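Local structure of uncharacterized protein (Sinorhizobium meliloti, 4HUJ) at residues V168-G173 against A192-G197; N149-A154 against A214-K219; D78-D83 against S102-Q107. The protein is of unknown function but has a dinucleotide-binding fold and may act as an NAD(P)-dependent oxidoreductase. All blocks are in the same frame, centred on the assembly; numbering follows the deposited sequence.

Interaction 1: V168-G173 against A192-G197; sequences VLFLSG and APVDLG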
loop_
_atom_site.group_PDB
_atom_site.type_symbol
_atom_site.label_atom_id
_atom_site.label_comp_id
_atom_site.label_asym_id
_atom_site.label_seq_id
_atom_site.Cartn_x
_atom_site.Cartn_y
_atom_site.Cartn_z
ATOM N N VAL A 168 12.702 -1.926 7.737
ATOM C CA VAL A 168 12.766 -0.898 6.706
ATOM C C VAL A 168 11.711 -1.107 5.629
ATOM O O VAL A 168 11.569 -2.213 5.088
ATOM C CB VAL A 168 14.170 -0.838 6.047
ATOM C CG1 VAL A 168 14.176 0.089 4.821
ATOM C CG2 VAL A 168 15.206 -0.386 7.066
ATOM N N LEU A 169 10.987 -0.031 5.333
ATOM C CA LEU A 169 10.108 0.023 4.167
ATOM C C LEU A 169 10.589 1.119 3.233
ATOM O O LEU A 169 10.521 2.310 3.561
ATOM C CB LEU A 169 8.648 0.265 4.571
ATOM C CG LEU A 169 7.855 -0.951 5.056
ATOM C CD1 LEU A 169 6.477 -0.530 5.547
ATOM C CD2 LEU A 169 7.726 -2.015 3.965
ATOM N N PHE A 170 11.099 0.717 2.075
ATOM C CA PHE A 170 11.435 1.670 1.020
ATOM C C PHE A 170 10.173 2.248 0.374
ATOM O O PHE A 170 9.149 1.570 0.257
ATOM C CB PHE A 170 12.333 1.014 -0.040
ATOM C CG PHE A 170 13.675 0.592 0.485
ATOM C CD1 PHE A 170 14.666 1.540 0.741
ATOM C CD2 PHE A 170 13.946 -0.753 0.750
ATOM C CE1 PHE A 170 15.913 1.157 1.240
ATOM C CE2 PHE A 170 15.193 -1.152 1.250
ATOM C CZ PHE A 170 16.180 -0.195 1.490
ATOM N N LEU A 171 10.241 3.517 -0.017
ATOM C CA LEU A 171 9.155 4.146 -0.778
ATOM C C LEU A 171 9.740 5.072 -1.828
ATOM O O LEU A 171 10.919 5.418 -1.771
ATOM C CB LEU A 171 8.182 4.911 0.134
ATOM C CG LEU A 171 8.684 6.216 0.768
ATOM C CD1 LEU A 171 7.538 7.193 0.945
ATOM C CD2 LEU A 171 9.372 5.943 2.108
ATOM N N SER A 172 8.914 5.455 -2.796
ATOM C CA SER A 172 9.343 6.341 -3.862
ATOM C C SER A 172 8.112 6.942 -4.524
ATOM O O SER A 172 6.988 6.495 -4.289
ATOM C CB SER A 172 10.196 5.598 -4.895
ATOM O OG SER A 172 9.552 4.418 -5.347
ATOM N N GLY A 173 8.327 7.955 -5.346
ATOM C CA GLY A 173 7.214 8.679 -5.951
ATOM C C GLY A 173 7.648 10.052 -6.421
ATOM O O GLY A 173 8.640 10.606 -5.932
ATOM N N ALA A 192 10.647 1.845 9.554
ATOM C CA ALA A 192 11.571 2.908 9.186
ATOM C C ALA A 192 11.417 3.198 7.692
ATOM O O ALA A 192 11.771 2.352 6.868
ATOM C CB ALA A 192 12.988 2.494 9.496
ATOM N N PRO A 193 10.875 4.379 7.338
ATOM C CA PRO A 193 10.743 4.707 5.926
ATOM C C PRO A 193 12.087 5.131 5.343
ATOM O O PRO A 193 12.873 5.825 6.007
ATOM C CB PRO A 193 9.751 5.874 5.923
ATOM C CG PRO A 193 9.957 6.546 7.232
ATOM C CD PRO A 193 10.352 5.455 8.207
ATOM N N VAL A 194 12.372 4.672 4.127
ATOM C CA VAL A 194 13.502 5.195 3.368
ATOM C C VAL A 194 12.981 5.623 2.005
ATOM O O VAL A 194 12.621 4.781 1.181
ATOM C CB VAL A 194 14.664 4.179 3.212
ATOM C CG1 VAL A 194 15.787 4.792 2.378
ATOM C CG2 VAL A 194 15.209 3.742 4.585
ATOM N N ASP A 195 12.941 6.935 1.787
ATOM C CA ASP A 195 12.457 7.517 0.538
ATOM C C ASP A 195 13.579 7.561 -0.503
ATOM O O ASP A 195 14.525 8.351 -0.381
ATOM C CB ASP A 195 11.901 8.920 0.818
ATOM C CG ASP A 195 11.296 9.586 -0.406
ATOM O OD1 ASP A 195 11.406 9.057 -1.535
ATOM O OD2 ASP A 195 10.705 10.672 -0.231
ATOM N N LEU A 196 13.458 6.715 -1.523
ATOM C CA LEU A 196 14.482 6.560 -2.557
ATOM C C LEU A 196 14.442 7.654 -3.613
ATOM O O LEU A 196 15.350 7.748 -4.440
ATOM C CB LEU A 196 14.342 5.200 -3.247
ATOM C CG LEU A 196 14.532 3.954 -2.373
ATOM C CD1 LEU A 196 14.048 2.713 -3.112
ATOM C CD2 LEU A 196 15.985 3.789 -1.930
ATOM N N GLY A 197 13.388 8.463 -3.593
ATOM C CA GLY A 197 13.215 9.530 -4.570
ATOM C C GLY A 197 12.099 9.250 -5.568
ATOM O O GLY A 197 11.070 8.684 -5.209
#

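Interaction 2: N149-A154 against A214-K219; sequences NTLPAA and ALNLLK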
loop_
_atom_site.group_PDB
_atom_site.type_symbol
_atom_site.label_atom_id
_atom_site.label_comp_id
_atom_site.label_asym_id
_atom_site.label_seq_id
_atom_site.Cartn_x
_atom_site.Cartn_y
_atom_site.Cartn_z
ATOM N N ASN A 149 5.340 -2.774 -1.301
ATOM C CA ASN A 149 5.495 -3.858 -2.275
ATOM C C ASN A 149 6.733 -4.721 -2.012
ATOM O O ASN A 149 6.943 -5.741 -2.665
ATOM C CB ASN A 149 5.600 -3.278 -3.689
ATOM C CG ASN A 149 6.939 -2.603 -3.935
ATOM O OD1 ASN A 149 7.252 -1.590 -3.315
ATOM N ND2 ASN A 149 7.742 -3.174 -4.832
ATOM N N THR A 150 7.556 -4.305 -1.054
ATOM C CA THR A 150 8.899 -4.859 -0.936
ATOM C C THR A 150 9.006 -6.064 -0.013
ATOM O O THR A 150 9.938 -6.856 -0.140
ATOM C CB THR A 150 9.886 -3.791 -0.467
ATOM O OG1 THR A 150 9.317 -3.104 0.655
ATOM C CG2 THR A 150 10.144 -2.789 -1.596
ATOM N N LEU A 151 8.075 -6.196 0.923
ATOM C CA LEU A 151 8.183 -7.253 1.913
ATOM C C LEU A 151 7.115 -8.326 1.751
ATOM O O LEU A 151 5.964 -8.013 1.443
ATOM C CB LEU A 151 8.129 -6.662 3.326
ATOM C CG LEU A 151 9.237 -5.677 3.710
ATOM C CD1 LEU A 151 9.035 -5.236 5.143
ATOM C CD2 LEU A 151 10.624 -6.298 3.522
ATOM N N PRO A 152 7.496 -9.597 1.981
ATOM C CA PRO A 152 6.512 -10.656 2.102
ATOM C C PRO A 152 5.530 -10.322 3.223
ATOM O O PRO A 152 5.923 -9.719 4.219
ATOM C CB PRO A 152 7.350 -11.879 2.509
ATOM C CG PRO A 152 8.735 -11.548 2.141
ATOM C CD PRO A 152 8.866 -10.075 2.242
ATOM N N ALA A 153 4.275 -10.726 3.051
ATOM C CA ALA A 153 3.236 -10.499 4.046
ATOM C C ALA A 153 3.630 -10.971 5.447
ATOM O O ALA A 153 3.334 -10.295 6.431
ATOM C CB ALA A 153 1.938 -11.142 3.603
ATOM N N ALA A 154 4.314 -12.112 5.541
ATOM C CA ALA A 154 4.698 -12.655 6.850
ATOM C C ALA A 154 5.687 -11.740 7.576
ATOM O O ALA A 154 5.687 -11.670 8.810
ATOM C CB ALA A 154 5.268 -14.062 6.709
ATOM N N ALA A 214 12.099 -7.889 -1.315
ATOM C CA ALA A 214 12.247 -9.079 -0.474
ATOM C C ALA A 214 13.533 -9.057 0.345
ATOM O O ALA A 214 14.047 -10.104 0.752
ATOM C CB ALA A 214 12.130 -10.361 -1.306
ATOM N N LEU A 215 14.047 -7.855 0.585
ATOM C CA LEU A 215 15.261 -7.685 1.362
ATOM C C LEU A 215 14.876 -7.186 2.749
ATOM O O LEU A 215 14.279 -6.114 2.885
ATOM C CB LEU A 215 16.209 -6.705 0.659
ATOM C CG LEU A 215 17.587 -6.433 1.277
ATOM C CD1 LEU A 215 18.483 -7.665 1.189
ATOM C CD2 LEU A 215 18.237 -5.258 0.558
ATOM N N ASN A 216 15.193 -7.982 3.770
ATOM C CA ASN A 216 14.878 -7.613 5.146
ATOM C C ASN A 216 16.009 -6.829 5.793
ATOM O O ASN A 216 17.086 -7.378 6.073
ATOM C CB ASN A 216 14.552 -8.851 5.988
ATOM C CG ASN A 216 13.355 -9.618 5.470
ATOM O OD1 ASN A 216 12.475 -9.061 4.816
ATOM N ND2 ASN A 216 13.310 -10.914 5.778
ATOM N N LEU A 217 15.758 -5.543 6.013
ATOM C CA LEU A 217 16.714 -4.663 6.671
ATOM C C LEU A 217 16.109 -3.982 7.891
ATOM O O LEU A 217 14.885 -3.845 8.000
ATOM C CB LEU A 217 17.223 -3.599 5.695
ATOM C CG LEU A 217 17.822 -4.055 4.363
ATOM C CD1 LEU A 217 18.156 -2.828 3.527
ATOM C CD2 LEU A 217 19.060 -4.925 4.588
ATOM N N LEU A 218 16.987 -3.554 8.797
ATOM C CA LEU A 218 16.598 -2.770 9.965
ATOM C C LEU A 218 17.334 -1.440 9.967
ATOM O O LEU A 218 18.470 -1.352 9.490
ATOM C CB LEU A 218 16.953 -3.514 11.259
ATOM C CG LEU A 218 16.351 -4.896 11.496
ATOM C CD1 LEU A 218 17.038 -5.515 12.707
ATOM C CD2 LEU A 218 14.838 -4.813 11.702
ATOM N N LYS A 219 16.689 -0.409 10.499
ATOM C CA LYS A 219 17.366 0.863 10.746
ATOM C C LYS A 219 17.579 0.955 12.248
ATOM O O LYS A 219 16.606 0.981 13.010
ATOM C CB LYS A 219 16.545 2.055 10.240
ATOM C CG LYS A 219 17.296 3.388 10.316
ATOM C CD LYS A 219 16.440 4.576 9.882
ATOM C CE LYS A 219 17.277 5.859 9.861
ATOM N NZ LYS A 219 16.455 7.056 9.522
#

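Interaction 3: D78-D83 against S102-Q107; sequences DALQAD and SDWGGQ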
loop_
_atom_site.group_PDB
_atom_site.type_symbol
_atom_site.label_atom_id
_atom_site.label_comp_id
_atom_site.label_asym_id
_atom_site.label_seq_id
_atom_site.Cartn_x
_atom_site.Cartn_y
_atom_site.Cartn_z
ATOM N N ASP A 78 -16.821 3.453 -1.083
ATOM C CA ASP A 78 -16.539 4.306 0.061
ATOM C C ASP A 78 -15.041 4.361 0.375
ATOM O O ASP A 78 -14.496 5.441 0.600
ATOM C CB ASP A 78 -17.353 3.856 1.280
ATOM C CG ASP A 78 -18.859 3.978 1.052
ATOM O OD1 ASP A 78 -19.294 4.956 0.400
ATOM O OD2 ASP A 78 -19.611 3.097 1.522
ATOM N N ALA A 79 -14.387 3.199 0.373
ATOM C CA ALA A 79 -12.948 3.106 0.630
ATOM C C ALA A 79 -12.104 3.884 -0.374
ATOM O O ALA A 79 -11.091 4.480 -0.006
ATOM C CB ALA A 79 -12.502 1.650 0.674
ATOM N N LEU A 80 -12.533 3.883 -1.634
ATOM C CA LEU A 80 -11.811 4.576 -2.706
ATOM C C LEU A 80 -11.868 6.104 -2.596
ATOM O O LEU A 80 -11.249 6.810 -3.393
ATOM C CB LEU A 80 -12.316 4.116 -4.082
ATOM C CG LEU A 80 -12.009 2.676 -4.501
ATOM C CD1 LEU A 80 -12.653 2.356 -5.848
ATOM C CD2 LEU A 80 -10.508 2.427 -4.549
ATOM N N GLN A 81 -12.606 6.604 -1.606
ATOM C CA GLN A 81 -12.725 8.046 -1.377
ATOM C C GLN A 81 -11.745 8.586 -0.326
ATOM O O GLN A 81 -11.677 9.799 -0.104
ATOM C CB GLN A 81 -14.163 8.407 -0.988
ATOM C CG GLN A 81 -15.174 8.237 -2.117
ATOM C CD GLN A 81 -16.575 8.662 -1.713
ATOM O OE1 GLN A 81 -16.799 9.803 -1.305
ATOM N NE2 GLN A 81 -17.531 7.742 -1.832
ATOM N N ALA A 82 -10.983 7.693 0.310
ATOM C CA ALA A 82 -10.065 8.078 1.386
ATOM C C ALA A 82 -8.915 8.977 0.936
ATOM O O ALA A 82 -8.575 9.029 -0.252
ATOM C CB ALA A 82 -9.525 6.839 2.099
ATOM N N ASP A 83 -8.325 9.686 1.896
ATOM C CA ASP A 83 -7.202 10.582 1.627
ATOM C C ASP A 83 -6.028 9.806 1.060
ATOM O O ASP A 83 -5.350 10.272 0.138
ATOM C CB ASP A 83 -6.752 11.289 2.908
ATOM C CG ASP A 83 -7.793 12.257 3.449
ATOM O OD1 ASP A 83 -8.629 12.748 2.662
ATOM O OD2 ASP A 83 -7.754 12.531 4.666
ATOM N N SER A 102 -13.580 8.597 -11.044
ATOM C CA SER A 102 -13.226 9.416 -12.203
ATOM C C SER A 102 -12.209 10.517 -11.887
ATOM O O SER A 102 -11.283 10.755 -12.672
ATOM C CB SER A 102 -14.485 9.996 -12.865
ATOM O OG SER A 102 -15.325 10.633 -11.917
ATOM N N ASP A 103 -12.374 11.183 -10.745
ATOM C CA ASP A 103 -11.427 12.220 -10.335
ATOM C C ASP A 103 -10.759 11.881 -9.005
ATOM O O ASP A 103 -11.419 11.713 -7.977
ATOM C CB ASP A 103 -12.086 13.607 -10.294
ATOM C CG ASP A 103 -11.079 14.746 -10.465
ATOM O OD1 ASP A 103 -9.939 14.646 -9.957
ATOM O OD2 ASP A 103 -11.430 15.755 -11.114
ATOM N N TRP A 104 -9.435 11.778 -9.050
ATOM C CA TRP A 104 -8.638 11.409 -7.889
ATOM C C TRP A 104 -7.961 12.615 -7.242
ATOM O O TRP A 104 -7.099 12.462 -6.374
ATOM C CB TRP A 104 -7.589 10.377 -8.299
ATOM C CG TRP A 104 -8.140 9.006 -8.523
ATOM C CD1 TRP A 104 -8.571 8.474 -9.705
ATOM C CD2 TRP A 104 -8.301 7.982 -7.538
ATOM N NE1 TRP A 104 -8.999 7.182 -9.516
ATOM C CE2 TRP A 104 -8.845 6.854 -8.194
ATOM C CE3 TRP A 104 -8.042 7.906 -6.162
ATOM C CZ2 TRP A 104 -9.133 5.663 -7.523
ATOM C CZ3 TRP A 104 -8.332 6.722 -5.493
ATOM C CH2 TRP A 104 -8.872 5.617 -6.175
ATOM N N GLY A 105 -8.357 13.814 -7.665
ATOM C CA GLY A 105 -7.803 15.053 -7.120
ATOM C C GLY A 105 -7.792 15.101 -5.604
ATOM O O GLY A 105 -8.788 14.771 -4.950
ATOM N N GLY A 106 -6.647 15.486 -5.044
ATOM C CA GLY A 106 -6.490 15.626 -3.599
ATOM C C GLY A 106 -6.213 14.330 -2.857
ATOM O O GLY A 106 -6.067 14.324 -1.630
ATOM N N GLN A 107 -6.143 13.226 -3.594
ATOM C CA GLN A 107 -5.916 11.922 -2.978
ATOM C C GLN A 107 -4.521 11.396 -3.278
ATOM O O GLN A 107 -3.917 11.744 -4.296
ATOM C CB GLN A 107 -6.954 10.902 -3.453
ATOM C CG GLN A 107 -8.391 11.254 -3.110
ATOM C CD GLN A 107 -9.363 10.194 -3.583
ATOM O OE1 GLN A 107 -9.526 9.151 -2.943
ATOM N NE2 GLN A 107 -10.015 10.452 -4.705
HETATM O O HOH W 1 -4.418 12.899 0.428
#

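Interaction 1: V168-G173 against A192-G197
V168 to L171 pair in parallel with A192 to D195, the two strands of a beta-alpha-beta crossover linked by helix 176-188. The backbones alternate donors and acceptors: L169 N gives to A192 O, V194 N to L169 O, and L171 N to V194 O at 2.9 Å. The strand axes cross at -33°, the ordinary twist of a sheet, and the ladder carries on past D195, where L196 N meets L171 O almost in line with the carbonyl bond.

On the side carrying V168, F170 and V194 the side chains pack closely. The F170 ring lies alongside V194, with F170 CD1 3.6 Å from V194 CB, and L196 adds its CD2 at 3.7 Å from the same F170 CD1. V168 turns CG1 anti to its own backbone N (chi1 171°), which places that methyl over the centre of the F170 ring and 3.8 Å from V194 CG2. The reverse side is packed as well: L171 holds CG between its backbone N and carbonyl carbon (chi1 71°), so that L171 CD2 lies over the backbone of V194, 3.6 Å from V194 C, and also meets P193 CB at 3.8 Å. Helix 176-188 packs on P193, while V145 and A147 of strand 143-147 touch L171.

Against these two packed faces stands the open end at D195, the exposed member. There D195 OD1 forms an Asx turn by accepting from G197 N, met from above the carboxylate plane, and G197 O receives G173 N in its carbonyl plane at 2.8 Å.

Interaction 2: N149-A154 against A214-K219
L151 and N216 both set CG anti to the carbonyl carbon (chi1 -61° in each), and from there their ends converge although neither CB points at the other segment. In L151 the second torsion extends the chain through CD1 and leaves CD2 as the branch that reaches across. In N216 a chi2 of -26° turns the amide oxygen back toward its own CA, where it meets that methyl: N216 OD1 lies 3.6 Å from L151 CD2. The side chains approach at a slant, and this is a van der Waals touch between a methyl and an oxygen. The same branch also rests against the backbone, with L151 CD2 3.7 Å from L215 O.

One hydrogen bond joins the segments. A214 N donates to T150 O at 2.7 Å, lying in the plane of that carbonyl and coming in at a C=O...N angle of 155°. A214 itself sits at positive phi, with its methyl directed away from 149-154. Beside this bond P152 makes only a distant approach, P152 CD to A214 CA being 4.4 Å; it occupies the N-cap position of helix 153-156. The inner end is buried at T150 and L151, while P152, A214 and N216 lie on the exposed side.

Strand 166-173 is the neighbour of both segments: its R167 touches L151 and N216. L217 and K219 then bond through their backbones to V168 and S166, so the arrangement is that of a C-terminal tail brought across a strand-to-helix loop to form a short antiparallel strand in the sheet.

Interaction 3: D78-D83 against S102-Q107
Apolar contact is concentrated on L80 and W104: the far end of the indole comes up to the leucine, W104 CH2 lying 3.9 Å from L80 CD2. The same ring also makes a van der Waals contact with the backbone, W104 CZ3 being 3.6 Å from L80 O. Among the polar groups, Q107, extended beyond CG (chi2 -179°), carries its amide in between the carbonyls of L80 and A82, Q107 CG passing 3.6 Å from A82 O. With an alanine at Q107, those two carbonyls would probably lose the group that lies against them, and a gap would open beside A82.

Water links the outer end, donating to D83 O at 2.8 Å and to G106 O at 3.0 Å. Turns shape both segments: a type I turn from A79 to A82, a type II turn from W104 to Q107, and an Asx turn in which D103 OD1 accepts from G105 N.

Around the contact, L80 packs on I29 of strand 26-30, and V85 of strand 84-88 touches L80, W104 and Q107. Backbone bonds from D83 to I108 and from Q107 to K143 carry the pairing into parallel strands 84-88, 108-111 and 143-147.

From the N terminus, interaction 3 comes first: it closes the excursion through strand 84-88 and helix 94-98, at the N-terminal ends of the neighbouring parallel strands 84-88 and 108-111. It is complete before the other two start. Interaction 2 then opens after strand 143-147; interaction 1 opens and closes within that span, around helix 176-188, before the C-terminal tail returns to finish interaction 2. These two meet directly, L169 CD2 packing 3.7 Å from L151 CD1, and strand 166-173 has both strands 192-195 and 218-219 as neighbours. Interactions 2 and 3 lie on opposite sides of the chain's centre, their own centres about 28 Å apart.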